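Putative uncharacterized protein (Leishmania major, PDB 3M3I) is of unknown function but belongs to the cupin superfamily (DUF985), whose members fold as small beta barrels. Local coordinates at residues A[31-36]-A[185-190]; A[36-41]-A[64-69]; A[90-95]-A[170-175]; A[96-101]-A[130-135]. All blocks are in the same frame, centred on the assembly; numbering follows the deposited sequence.

How the interactions relate
Interaction 3 is the buried one of the four, where polar bonds just before strand 92-98 give way to aliphatic packing against strand 172-179. Interaction 2, partly buried, pairs strands 38-44 and 56-67 through regular backbone bonds; F65 and C67 then bond to V174 and S172, so interactions 2 and 3 adjoin in one sheet. Interaction 4, partly buried too, extends strand 92-98 beyond interaction 3 and joins it to strand 130-136 at the margin of the other sheet, about 21 Å from interaction 2 between centres. Interaction 1, also partly buried, relies on rings and aliphatic groups; it shares G36 with interaction 2, and H33 packs on Y39.

Interaction 1. Residues A[31-36]-A[185-190]; sequences VPHPEG and RDFEIF
Aromatic packing joins H33 to F187: the imidazole turns its edge to the phenyl face in an offset edge-to-face pair, with ring centroids 5.8 Å apart and planes at 68°. The nearest atoms are H33 CE1 and F187 CE1, at 4.1 Å. F187 reaches this position with CG trans to its own backbone N (chi1 179°), which sends the ring across to the turn formed by H33 to G36.

Apolar contacts extend the patch: P34 CB rests against the F187 ring, 3.9 Å from CE2, and the CD1 methyl of I189 approaches E35 CA at 4.2 Å. Y184 touches H33, P34 and F187. The turn after strand 31-32, in the sheet of strands 38-44 and 56-67, thus meets the chain at strand 188-189, an outermost strand of the other sheet within this chain.

Among the polar groups, G36 N donates to H33 O, closing a type I turn at 2.9 Å, while E35 N makes a weak bond to H33 ND1 in the plane of the imidazole. The E35 side chain runs nearly perpendicular to that of F187, with OE1 4.0 Å from F187 CE1; OE2 is bonded to S73 OG.

Between the two segments, cohesion probably rests on van der Waals packing and the edge-to-face ring pair, whereas hydrogen bonds set the shape of the turn and probably help to fix the tilt of the imidazole.

Interaction 2. Residues A[36-41]-A[64-69]; sequences GGYYSE and YFLCTP
Y38 has its CG trans to its carbonyl carbon (chi1 -56°), whereas L66 carries CG trans to its backbone N (chi1 178°). These torsions bring CD1 of the Y38 ring to 3.8 Å from L66 CD2, the two side chains slanting across each other on the sheet face that also bears S40 and Y64. Farther along the same ring, T68 OG1 lies in its plane at the edge, 4.0 Å from Y38 CE1.

The backbones form an antiparallel pair within the larger sheet of the cupin fold, with axes 4.7 Å apart. Y38 and L66 form a hydrogen-bonded pair: Y38 N gives to L66 O at 2.8 Å, in the carbonyl plane, and the return bond from L66 N to Y38 O approaches from above that plane. S40 and Y64 make the next hydrogen-bonded pair through a longer couple, Y64 N to S40 O being 3.2 Å. Between them sits the non-hydrogen-bonded pair Y39 and F65, where Y39 CA makes a CA-H...O contact to Y64 O at 3.2 Å. On this other face the F65 ring leans over the partner strand: its CD1 is 3.4 Å from Y38 O, and G36 O meets its edge.

Helix 21-27 packs on the Y38 and L66 side through I25 and W24. On the other side F65 meets W84 and touches S158 of strand 155-159, while strand 172-179 flanks strand 56-67 through the backbone bonds of F65 and C67.

Interaction 3. Residues A[90-95]-A[170-175]; sequences DPLQLH and GYSLVS
D90 makes three hydrogen bonds to segment 170-175, at a junction between the two sheets of this cupin fold, where strand 92-98 of one sheet starts beside strand 172-179 of the other. Its amide N donates to Y171 O at 2.8 Å, nearly along the C=O axis though with a bent N-H angle of 132°. Its carboxylate turns to the glycine before that tyrosine: G170 N reaches D90 OD2 on the syn side at 3.0 Å, 31° out of the carboxylate plane. The second oxygen, OD1, accepts from Q168 and A169, so the acid gathers three successive backbone amides, those of Q168, A169 and G170, at the end of the loop before strand 172-179. The carbonyl of D90 is used as well: S172 OG, swung trans to its backbone N (chi1 177°), donates to D90 O at 2.8 Å.

P91 points its side chain away from the partner; the end of the L92 side chain comes back toward it. The strand's backbone is bonded to strand 130-136 from L92, and to strand 155-159 from Q93. S172 is the point where polar and apolar parts meet, for the L92 CD1 branch lies beside its side chain. W84 of strand 81-87 touches both L92 and V174, and C67 of strand 56-67 also packs on L92, which places the pair in the apolar interior between the sheets. The L92 and V174 side chains cross nearly perpendicular to each other, L92 CD2 lying 4.2 Å from V174 CG1.

Interaction 4. Residues A[96-101]-A[130-135]; sequences VILKDP and VYRRVL
L98 and V130 meet obliquely through their methyls, CD1 of the leucine lying 4.1 Å from CG1 of the valine. That same valine methyl sits over the centre of the R132 guanidinium, 3.6 Å above its plane, while L98 CD1 approaches R132 NE at 4.0 Å. The bend of the arginine chain at chi2 (-142°) folds the guanidinium back over V130. The other valine branch, CG2, is met by the P101 ring, whose CG is 3.9 Å away and which is set roughly square to the V130 side chain.

On the opposite face of the sheet, I97 CG1 lies 4.3 Å from Y131 CD1, and the tyrosine ring presents its edge to V96 O. Y131 OH has a weak hydrogen bond to H95 ND1.

Strands 92-98 and 130-136 are antiparallel neighbours at the margin of the five-stranded sheet of this cupin fold, with their axes at 148°. V96 and R132 form a hydrogen-bonded pair, V96 N giving to R132 O at 3.0 Å and R132 N returning to V96 O at 2.9 Å. L98 N also donates to V130 O.

Strand 130-136 is the outermost in its sheet within this chain. Backbone bonds hold it to strand 92-98, while the charged end of R132 lies over apolar side chains: V130 CG1 covers one face of the guanidinium, whose charge has a long, weak ion pair with D103.

Interaction 1. Residues A[31-36]-A[185-190]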
loop_
_atom_site.group_PDB
_atom_site.type_symbol
_atom_site.label_atom_id
_atom_site.label_comp_id
_atom_site.label_asym_id
_atom_site.label_seq_id
_atom_site.Cartn_x
_atom_site.Cartn_y
_atom_site.Cartn_z
ATOM N N VAL A 31 -2.411 -7.080 16.981
ATOM C CA VAL A 31 -2.319 -8.306 17.771
ATOM C C VAL A 31 -1.330 -9.235 17.084
ATOM O O VAL A 31 -0.892 -8.929 15.977
ATOM C CB VAL A 31 -3.688 -8.982 17.944
ATOM C CG1 VAL A 31 -4.658 -8.000 18.588
ATOM C CG2 VAL A 31 -4.236 -9.467 16.607
ATOM N N PRO A 32 -0.941 -10.349 17.748
ATOM C CA PRO A 32 0.027 -11.270 17.149
ATOM C C PRO A 32 -0.527 -11.995 15.939
ATOM O O PRO A 32 -1.691 -12.375 15.920
ATOM C CB PRO A 32 0.294 -12.278 18.275
ATOM C CG PRO A 32 0.054 -11.514 19.495
ATOM C CD PRO A 32 -1.129 -10.646 19.175
ATOM N N HIS A 33 0.334 -12.187 14.954
ATOM C CA HIS A 33 0.021 -12.890 13.730
ATOM C C HIS A 33 0.665 -14.278 13.803
ATOM O O HIS A 33 1.734 -14.432 14.383
ATOM C CB HIS A 33 0.578 -12.090 12.549
ATOM C CG HIS A 33 0.015 -12.488 11.226
ATOM N ND1 HIS A 33 0.349 -13.668 10.602
ATOM C CD2 HIS A 33 -0.864 -11.866 10.410
ATOM C CE1 HIS A 33 -0.301 -13.757 9.459
ATOM N NE2 HIS A 33 -1.039 -12.671 9.314
ATOM N N PRO A 34 -0.002 -15.307 13.250
ATOM C CA PRO A 34 0.581 -16.649 13.240
ATOM C C PRO A 34 2.062 -16.690 12.813
ATOM O O PRO A 34 2.897 -17.216 13.555
ATOM C CB PRO A 34 -0.320 -17.396 12.258
ATOM C CG PRO A 34 -1.658 -16.738 12.409
ATOM C CD PRO A 34 -1.433 -15.336 12.884
ATOM N N GLU A 35 2.381 -16.111 11.651
ATOM C CA GLU A 35 3.762 -16.067 11.121
ATOM C C GLU A 35 4.774 -15.433 12.106
ATOM O O GLU A 35 5.955 -15.788 12.122
ATOM C CB GLU A 35 3.785 -15.317 9.767
ATOM C CG GLU A 35 3.526 -13.785 9.867
ATOM C CD GLU A 35 3.300 -13.103 8.523
ATOM O OE1 GLU A 35 2.282 -13.391 7.847
ATOM O OE2 GLU A 35 4.137 -12.255 8.131
ATOM N N GLY A 36 4.287 -14.507 12.927
ATOM C CA GLY A 36 5.103 -13.778 13.883
ATOM C C GLY A 36 4.724 -12.330 13.721
ATOM O O GLY A 36 3.808 -12.031 12.958
ATOM N N ARG A 185 -7.006 -20.061 3.997
ATOM C CA ARG A 185 -6.962 -21.286 3.222
ATOM C C ARG A 185 -5.739 -21.307 2.305
ATOM O O ARG A 185 -5.271 -22.386 1.963
ATOM C CB ARG A 185 -8.258 -21.521 2.460
ATOM C CG ARG A 185 -9.404 -21.998 3.350
ATOM C CD ARG A 185 -10.727 -22.089 2.630
ATOM N NE ARG A 185 -11.194 -20.789 2.163
ATOM C CZ ARG A 185 -12.387 -20.544 1.607
ATOM N NH1 ARG A 185 -13.296 -21.505 1.465
ATOM N NH2 ARG A 185 -12.685 -19.309 1.216
ATOM N N ASP A 186 -5.215 -20.124 1.950
ATOM C CA ASP A 186 -4.002 -19.970 1.133
ATOM C C ASP A 186 -2.732 -19.647 1.946
ATOM O O ASP A 186 -1.722 -19.189 1.388
ATOM C CB ASP A 186 -4.209 -18.824 0.140
ATOM C CG ASP A 186 -5.520 -18.912 -0.586
ATOM O OD1 ASP A 186 -5.863 -20.011 -1.010
ATOM O OD2 ASP A 186 -6.205 -17.883 -0.756
ATOM N N PHE A 187 -2.778 -19.858 3.258
ATOM C CA PHE A 187 -1.672 -19.510 4.142
ATOM C C PHE A 187 -1.000 -20.790 4.546
ATOM O O PHE A 187 -1.621 -21.660 5.201
ATOM C CB PHE A 187 -2.224 -18.764 5.337
ATOM C CG PHE A 187 -1.195 -18.367 6.357
ATOM C CD1 PHE A 187 -0.321 -17.312 6.110
ATOM C CD2 PHE A 187 -1.137 -19.011 7.595
ATOM C CE1 PHE A 187 0.599 -16.932 7.057
ATOM C CE2 PHE A 187 -0.214 -18.632 8.541
ATOM C CZ PHE A 187 0.655 -17.589 8.281
ATOM N N GLU A 188 0.244 -20.941 4.104
ATOM C CA GLU A 188 1.055 -22.108 4.419
ATOM C C GLU A 188 2.241 -21.657 5.252
ATOM O O GLU A 188 2.932 -20.738 4.871
ATOM C CB GLU A 188 1.528 -22.827 3.144
ATOM C CG GLU A 188 2.471 -24.017 3.407
ATOM C CD GLU A 188 2.486 -25.056 2.289
ATOM O OE1 GLU A 188 2.042 -24.739 1.162
ATOM O OE2 GLU A 188 2.959 -26.201 2.536
ATOM N N ILE A 189 2.454 -22.291 6.398
ATOM C CA ILE A 189 3.584 -21.955 7.260
ATOM C C ILE A 189 4.543 -23.139 7.224
ATOM O O ILE A 189 4.125 -24.274 7.056
ATOM C CB ILE A 189 3.125 -21.602 8.694
ATOM C CG1 ILE A 189 4.255 -20.976 9.506
ATOM C CG2 ILE A 189 2.617 -22.846 9.441
ATOM C CD1 ILE A 189 4.630 -19.577 9.055
ATOM N N PHE A 190 5.833 -22.866 7.342
ATOM C CA PHE A 190 6.850 -23.882 7.181
ATOM C C PHE A 190 7.614 -24.064 8.492
ATOM O O PHE A 190 7.486 -23.242 9.403
ATOM C CB PHE A 190 7.801 -23.496 6.034
ATOM C CG PHE A 190 7.111 -23.342 4.687
ATOM C CD1 PHE A 190 6.714 -22.098 4.233
ATOM C CD2 PHE A 190 6.854 -24.445 3.890
ATOM C CE1 PHE A 190 6.079 -21.956 3.024
ATOM C CE2 PHE A 190 6.222 -24.312 2.666
ATOM C CZ PHE A 190 5.837 -23.070 2.228
#

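Interaction 2. Residues A[36-41]-A[64-69]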
loop_
_atom_site.group_PDB
_atom_site.type_symbol
_atom_site.label_atom_id
_atom_site.label_comp_id
_atom_site.label_asym_id
_atom_site.label_seq_id
_atom_site.Cartn_x
_atom_site.Cartn_y
_atom_site.Cartn_z
ATOM N N GLY A 36 4.287 -14.507 12.927
ATOM C CA GLY A 36 5.103 -13.778 13.883
ATOM C C GLY A 36 4.724 -12.330 13.721
ATOM O O GLY A 36 3.808 -12.031 12.958
ATOM N N GLY A 37 5.404 -11.429 14.421
ATOM C CA GLY A 37 5.086 -10.015 14.345
ATOM C C GLY A 37 3.656 -9.689 14.719
ATOM O O GLY A 37 2.941 -10.533 15.205
ATOM N N TYR A 38 3.244 -8.450 14.469
ATOM C CA TYR A 38 1.949 -7.950 14.929
ATOM C C TYR A 38 1.103 -7.440 13.750
ATOM O O TYR A 38 1.643 -7.065 12.716
ATOM C CB TYR A 38 2.172 -6.881 16.004
ATOM C CG TYR A 38 3.017 -7.406 17.161
ATOM C CD1 TYR A 38 4.402 -7.462 17.069
ATOM C CD2 TYR A 38 2.428 -7.871 18.332
ATOM C CE1 TYR A 38 5.183 -7.957 18.109
ATOM C CE2 TYR A 38 3.199 -8.363 19.381
ATOM C CZ TYR A 38 4.580 -8.409 19.258
ATOM O OH TYR A 38 5.363 -8.898 20.292
ATOM N N TYR A 39 -0.223 -7.455 13.885
ATOM C CA TYR A 39 -1.076 -7.040 12.782
ATOM C C TYR A 39 -2.515 -6.656 13.131
ATOM O O TYR A 39 -2.976 -6.868 14.229
ATOM C CB TYR A 39 -1.093 -8.133 11.714
ATOM C CG TYR A 39 -2.213 -9.123 11.852
ATOM C CD1 TYR A 39 -3.142 -9.294 10.831
ATOM C CD2 TYR A 39 -2.344 -9.902 12.987
ATOM C CE1 TYR A 39 -4.164 -10.203 10.952
ATOM C CE2 TYR A 39 -3.366 -10.807 13.115
ATOM C CZ TYR A 39 -4.270 -10.952 12.096
ATOM O OH TYR A 39 -5.287 -11.870 12.209
ATOM N N SER A 40 -3.207 -6.064 12.160
ATOM C CA SER A 40 -4.661 -5.977 12.206
ATOM C C SER A 40 -5.233 -5.784 10.808
ATOM O O SER A 40 -4.645 -5.111 9.990
ATOM C CB SER A 40 -5.119 -4.847 13.121
ATOM O OG SER A 40 -4.680 -3.609 12.616
ATOM N N GLU A 41 -6.385 -6.381 10.553
ATOM C CA GLU A 41 -7.127 -6.147 9.328
ATOM C C GLU A 41 -7.620 -4.692 9.291
ATOM O O GLU A 41 -7.916 -4.100 10.322
ATOM C CB GLU A 41 -8.289 -7.144 9.210
ATOM C CG GLU A 41 -7.823 -8.600 9.104
ATOM C CD GLU A 41 -8.968 -9.611 8.956
ATOM O OE1 GLU A 41 -9.964 -9.305 8.259
ATOM O OE2 GLU A 41 -8.871 -10.730 9.522
ATOM N N TYR A 64 -2.181 -3.633 8.573
ATOM C CA TYR A 64 -1.011 -3.032 9.170
ATOM C C TYR A 64 -0.139 -4.173 9.700
ATOM O O TYR A 64 -0.632 -5.060 10.364
ATOM C CB TYR A 64 -1.416 -2.148 10.317
ATOM C CG TYR A 64 -2.080 -0.837 9.952
ATOM C CD1 TYR A 64 -1.385 0.157 9.267
ATOM C CD2 TYR A 64 -3.376 -0.568 10.343
ATOM C CE1 TYR A 64 -1.983 1.371 8.971
ATOM C CE2 TYR A 64 -3.978 0.633 10.046
ATOM C CZ TYR A 64 -3.283 1.600 9.369
ATOM O OH TYR A 64 -3.894 2.804 9.086
ATOM N N PHE A 65 1.149 -4.165 9.395
ATOM C CA PHE A 65 2.050 -5.184 9.907
ATOM C C PHE A 65 3.247 -4.554 10.602
ATOM O O PHE A 65 3.929 -3.731 10.012
ATOM C CB PHE A 65 2.523 -6.098 8.778
ATOM C CG PHE A 65 3.361 -7.232 9.255
ATOM C CD1 PHE A 65 2.777 -8.355 9.814
ATOM C CD2 PHE A 65 4.737 -7.165 9.189
ATOM C CE1 PHE A 65 3.552 -9.403 10.274
ATOM C CE2 PHE A 65 5.520 -8.212 9.644
ATOM C CZ PHE A 65 4.923 -9.330 10.194
ATOM N N LEU A 66 3.500 -4.949 11.849
ATOM C CA LEU A 66 4.685 -4.490 12.593
ATOM C C LEU A 66 5.568 -5.686 12.959
ATOM O O LEU A 66 5.081 -6.763 13.295
ATOM C CB LEU A 66 4.275 -3.663 13.819
ATOM C CG LEU A 66 5.337 -3.108 14.788
ATOM C CD1 LEU A 66 4.834 -1.863 15.548
ATOM C CD2 LEU A 66 5.780 -4.172 15.785
ATOM N N CYS A 67 6.876 -5.473 12.880
ATOM C CA CYS A 67 7.894 -6.505 13.065
ATOM C C CYS A 67 8.906 -5.969 14.089
ATOM O O CYS A 67 9.190 -4.785 14.098
ATOM C CB CYS A 67 8.563 -6.758 11.720
ATOM S SG CYS A 67 9.514 -8.281 11.496
ATOM N N THR A 68 9.418 -6.841 14.954
ATOM C CA THR A 68 10.431 -6.482 15.952
ATOM C C THR A 68 11.584 -7.482 15.864
ATOM O O THR A 68 11.456 -8.501 15.201
ATOM C CB THR A 68 9.842 -6.495 17.381
ATOM O OG1 THR A 68 9.101 -7.704 17.581
ATOM C CG2 THR A 68 8.914 -5.310 17.610
ATOM N N PRO A 69 12.722 -7.193 16.522
ATOM C CA PRO A 69 13.802 -8.196 16.546
ATOM C C PRO A 69 13.434 -9.484 17.302
ATOM O O PRO A 69 13.910 -10.558 16.945
ATOM C CB PRO A 69 14.956 -7.459 17.230
ATOM C CG PRO A 69 14.635 -6.014 17.092
ATOM C CD PRO A 69 13.152 -5.920 17.124
#

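Interaction 3. Residues A[90-95]-A[170-175]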
loop_
_atom_site.group_PDB
_atom_site.type_symbol
_atom_site.label_atom_id
_atom_site.label_comp_id
_atom_site.label_asym_id
_atom_site.label_seq_id
_atom_site.Cartn_x
_atom_site.Cartn_y
_atom_site.Cartn_z
ATOM N N ASP A 90 12.520 1.478 11.853
ATOM C CA ASP A 90 13.585 0.886 11.047
ATOM C C ASP A 90 13.114 0.285 9.702
ATOM O O ASP A 90 11.923 -0.071 9.533
ATOM C CB ASP A 90 14.281 -0.227 11.831
ATOM C CG ASP A 90 14.967 0.272 13.095
ATOM O OD1 ASP A 90 15.678 1.310 13.056
ATOM O OD2 ASP A 90 14.807 -0.403 14.135
ATOM N N PRO A 91 14.059 0.142 8.745
ATOM C CA PRO A 91 13.805 -0.675 7.566
ATOM C C PRO A 91 13.445 -2.091 7.917
ATOM O O PRO A 91 13.982 -2.649 8.873
ATOM C CB PRO A 91 15.147 -0.677 6.821
ATOM C CG PRO A 91 16.130 -0.113 7.740
ATOM C CD PRO A 91 15.371 0.796 8.659
ATOM N N LEU A 92 12.551 -2.663 7.124
ATOM C CA LEU A 92 12.115 -4.034 7.272
ATOM C C LEU A 92 12.910 -4.876 6.270
ATOM O O LEU A 92 12.884 -4.600 5.061
ATOM C CB LEU A 92 10.626 -4.111 6.948
ATOM C CG LEU A 92 9.803 -5.281 7.474
ATOM C CD1 LEU A 92 9.161 -4.915 8.798
ATOM C CD2 LEU A 92 8.734 -5.626 6.466
ATOM N N GLN A 93 13.627 -5.882 6.756
ATOM C CA GLN A 93 14.355 -6.767 5.872
ATOM C C GLN A 93 13.467 -7.933 5.496
ATOM O O GLN A 93 13.038 -8.707 6.356
ATOM C CB GLN A 93 15.647 -7.261 6.507
ATOM C CG GLN A 93 16.521 -8.002 5.523
ATOM C CD GLN A 93 17.834 -8.450 6.105
ATOM O OE1 GLN A 93 18.416 -7.781 6.945
ATOM N NE2 GLN A 93 18.319 -9.583 5.638
ATOM N N LEU A 94 13.180 -8.024 4.204
ATOM C CA LEU A 94 12.355 -9.064 3.643
ATOM C C LEU A 94 13.295 -10.130 3.109
ATOM O O LEU A 94 14.255 -9.818 2.399
ATOM C CB LEU A 94 11.498 -8.522 2.498
ATOM C CG LEU A 94 10.154 -7.899 2.833
ATOM C CD1 LEU A 94 9.608 -7.149 1.631
ATOM C CD2 LEU A 94 9.197 -9.012 3.247
ATOM N N HIS A 95 13.007 -11.377 3.448
ATOM C CA HIS A 95 13.792 -12.521 3.016
ATOM C C HIS A 95 12.927 -13.295 2.044
ATOM O O HIS A 95 12.036 -14.020 2.474
ATOM C CB HIS A 95 14.147 -13.401 4.223
ATOM C CG HIS A 95 14.915 -12.683 5.292
ATOM N ND1 HIS A 95 16.193 -13.042 5.661
ATOM C CD2 HIS A 95 14.576 -11.633 6.077
ATOM C CE1 HIS A 95 16.606 -12.243 6.628
ATOM N NE2 HIS A 95 15.646 -11.375 6.891
ATOM N N GLY A 170 13.953 -0.121 16.957
ATOM C CA GLY A 170 13.492 -1.369 17.580
ATOM C C GLY A 170 12.280 -2.023 16.938
ATOM O O GLY A 170 11.768 -3.024 17.443
ATOM N N TYR A 171 11.810 -1.467 15.823
ATOM C CA TYR A 171 10.639 -2.000 15.123
ATOM C C TYR A 171 10.574 -1.487 13.698
ATOM O O TYR A 171 11.314 -0.602 13.317
ATOM C CB TYR A 171 9.366 -1.572 15.829
ATOM C CG TYR A 171 9.026 -0.137 15.551
ATOM C CD1 TYR A 171 8.090 0.206 14.577
ATOM C CD2 TYR A 171 9.669 0.878 16.223
ATOM C CE1 TYR A 171 7.794 1.528 14.308
ATOM C CE2 TYR A 171 9.380 2.202 15.962
ATOM C CZ TYR A 171 8.439 2.517 15.005
ATOM O OH TYR A 171 8.150 3.828 14.756
ATOM N N SER A 172 9.649 -2.035 12.927
ATOM C CA SER A 172 9.325 -1.509 11.614
ATOM C C SER A 172 7.851 -1.694 11.346
ATOM O O SER A 172 7.378 -2.823 11.328
ATOM C CB SER A 172 10.110 -2.247 10.553
ATOM O OG SER A 172 9.741 -1.779 9.272
ATOM N N LEU A 173 7.130 -0.593 11.146
ATOM C CA LEU A 173 5.703 -0.640 10.836
ATOM C C LEU A 173 5.492 -0.467 9.322
ATOM O O LEU A 173 6.075 0.416 8.698
ATOM C CB LEU A 173 4.964 0.452 11.605
ATOM C CG LEU A 173 3.476 0.701 11.308
ATOM C CD1 LEU A 173 2.620 -0.505 11.640
ATOM C CD2 LEU A 173 2.986 1.929 12.066
ATOM N N VAL A 174 4.663 -1.321 8.740
ATOM C CA VAL A 174 4.325 -1.227 7.331
ATOM C C VAL A 174 2.829 -1.447 7.153
ATOM O O VAL A 174 2.113 -1.746 8.104
ATOM C CB VAL A 174 5.099 -2.287 6.448
ATOM C CG1 VAL A 174 6.583 -2.039 6.451
ATOM C CG2 VAL A 174 4.798 -3.714 6.892
ATOM N N SER A 175 2.375 -1.275 5.918
ATOM C CA SER A 175 1.101 -1.799 5.478
ATOM C C SER A 175 1.388 -2.870 4.446
ATOM O O SER A 175 2.335 -2.742 3.680
ATOM C CB SER A 175 0.238 -0.699 4.873
ATOM O OG SER A 175 -0.197 0.197 5.863
#

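Interaction 4. Residues A[96-101]-A[130-135]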
loop_
_atom_site.group_PDB
_atom_site.type_symbol
_atom_site.label_atom_id
_atom_site.label_comp_id
_atom_site.label_asym_id
_atom_site.label_seq_id
_atom_site.Cartn_x
_atom_site.Cartn_y
_atom_site.Cartn_z
ATOM N N VAL A 96 13.181 -13.158 0.753
ATOM C CA VAL A 96 12.287 -13.691 -0.277
ATOM C C VAL A 96 12.962 -14.802 -1.090
ATOM O O VAL A 96 13.929 -14.547 -1.797
ATOM C CB VAL A 96 11.841 -12.563 -1.249
ATOM C CG1 VAL A 96 10.865 -13.087 -2.281
ATOM C CG2 VAL A 96 11.214 -11.403 -0.487
ATOM N N ILE A 97 12.461 -16.032 -0.995
ATOM C CA ILE A 97 12.903 -17.091 -1.895
ATOM C C ILE A 97 11.843 -17.204 -2.992
ATOM O O ILE A 97 10.708 -17.549 -2.715
ATOM C CB ILE A 97 13.075 -18.453 -1.192
ATOM C CG1 ILE A 97 13.904 -18.322 0.092
ATOM C CG2 ILE A 97 13.722 -19.440 -2.153
ATOM C CD1 ILE A 97 13.687 -19.447 1.098
ATOM N N LEU A 98 12.203 -16.883 -4.227
ATOM C CA LEU A 98 11.232 -16.856 -5.322
ATOM C C LEU A 98 11.042 -18.253 -5.863
ATOM O O LEU A 98 11.992 -19.007 -5.910
ATOM C CB LEU A 98 11.718 -15.950 -6.457
ATOM C CG LEU A 98 12.119 -14.515 -6.123
ATOM C CD1 LEU A 98 12.830 -13.904 -7.332
ATOM C CD2 LEU A 98 10.910 -13.667 -5.730
ATOM N N LYS A 99 9.823 -18.586 -6.276
ATOM C CA LYS A 99 9.545 -19.854 -6.963
ATOM C C LYS A 99 10.227 -19.890 -8.330
ATOM O O LYS A 99 10.780 -20.904 -8.725
ATOM C CB LYS A 99 8.039 -20.048 -7.133
ATOM C CG LYS A 99 7.619 -21.447 -7.509
ATOM C CD LYS A 99 6.107 -21.564 -7.421
ATOM C CE LYS A 99 5.624 -22.998 -7.551
ATOM N NZ LYS A 99 4.175 -23.133 -7.187
ATOM N N ASP A 100 10.138 -18.784 -9.060
ATOM C CA ASP A 100 11.033 -18.495 -10.191
ATOM C C ASP A 100 11.405 -17.020 -10.074
ATOM O O ASP A 100 10.699 -16.270 -9.400
ATOM C CB ASP A 100 10.360 -18.732 -11.543
ATOM C CG ASP A 100 9.448 -19.937 -11.556
ATOM O OD1 ASP A 100 9.869 -21.011 -12.045
ATOM O OD2 ASP A 100 8.299 -19.804 -11.092
ATOM N N PRO A 101 12.504 -16.587 -10.724
ATOM C CA PRO A 101 12.799 -15.143 -10.868
ATOM C C PRO A 101 11.585 -14.283 -11.301
ATOM O O PRO A 101 11.550 -13.757 -12.412
ATOM C CB PRO A 101 13.897 -15.132 -11.921
ATOM C CG PRO A 101 14.636 -16.426 -11.683
ATOM C CD PRO A 101 13.620 -17.429 -11.201
ATOM N N VAL A 130 16.394 -18.678 -6.237
ATOM C CA VAL A 130 16.851 -17.297 -6.085
ATOM C C VAL A 130 16.437 -16.666 -4.753
ATOM O O VAL A 130 15.275 -16.344 -4.541
ATOM C CB VAL A 130 16.375 -16.414 -7.271
ATOM C CG1 VAL A 130 16.771 -14.958 -7.066
ATOM C CG2 VAL A 130 16.966 -16.927 -8.580
ATOM N N TYR A 131 17.414 -16.469 -3.872
ATOM C CA TYR A 131 17.202 -15.757 -2.619
ATOM C C TYR A 131 17.461 -14.263 -2.828
ATOM O O TYR A 131 18.496 -13.864 -3.380
ATOM C CB TYR A 131 18.118 -16.319 -1.525
ATOM C CG TYR A 131 18.070 -15.573 -0.205
ATOM C CD1 TYR A 131 16.865 -15.169 0.358
ATOM C CD2 TYR A 131 19.231 -15.292 0.490
ATOM C CE1 TYR A 131 16.827 -14.488 1.560
ATOM C CE2 TYR A 131 19.197 -14.615 1.695
ATOM C CZ TYR A 131 17.992 -14.214 2.222
ATOM O OH TYR A 131 17.976 -13.545 3.421
ATOM N N ARG A 132 16.508 -13.444 -2.392
ATOM C CA ARG A 132 16.617 -11.998 -2.499
ATOM C C ARG A 132 16.378 -11.347 -1.150
ATOM O O ARG A 132 15.323 -11.538 -0.540
ATOM C CB ARG A 132 15.623 -11.468 -3.530
ATOM C CG ARG A 132 15.945 -11.929 -4.950
ATOM C CD ARG A 132 15.673 -10.837 -5.962
ATOM N NE ARG A 132 15.852 -11.277 -7.345
ATOM C CZ ARG A 132 17.027 -11.436 -7.954
ATOM N NH1 ARG A 132 18.172 -11.225 -7.312
ATOM N NH2 ARG A 132 17.060 -11.830 -9.219
ATOM N N ARG A 133 17.376 -10.600 -0.687
ATOM C CA ARG A 133 17.254 -9.777 0.507
ATOM C C ARG A 133 16.813 -8.382 0.072
ATOM O O ARG A 133 17.478 -7.737 -0.737
ATOM C CB ARG A 133 18.592 -9.730 1.256
ATOM C CG ARG A 133 18.658 -8.759 2.444
ATOM C CD ARG A 133 20.038 -8.816 3.110
ATOM N NE ARG A 133 20.270 -7.693 4.017
ATOM C CZ ARG A 133 20.597 -6.456 3.634
ATOM N NH1 ARG A 133 20.736 -6.154 2.346
ATOM N NH2 ARG A 133 20.781 -5.508 4.550
ATOM N N VAL A 134 15.680 -7.929 0.597
ATOM C CA VAL A 134 15.145 -6.613 0.267
ATOM C C VAL A 134 14.898 -5.828 1.547
ATOM O O VAL A 134 14.309 -6.348 2.491
ATOM C CB VAL A 134 13.838 -6.748 -0.532
ATOM C CG1 VAL A 134 13.232 -5.393 -0.840
ATOM C CG2 VAL A 134 14.089 -7.523 -1.813
ATOM N N LEU A 135 15.375 -4.586 1.584
ATOM C CA LEU A 135 15.087 -3.674 2.689
ATOM C C LEU A 135 13.937 -2.776 2.286
ATOM O O LEU A 135 14.083 -2.011 1.375
ATOM C CB LEU A 135 16.299 -2.813 3.020
ATOM C CG LEU A 135 17.491 -3.520 3.668
ATOM C CD1 LEU A 135 18.764 -2.705 3.489
ATOM C CD2 LEU A 135 17.222 -3.777 5.125
#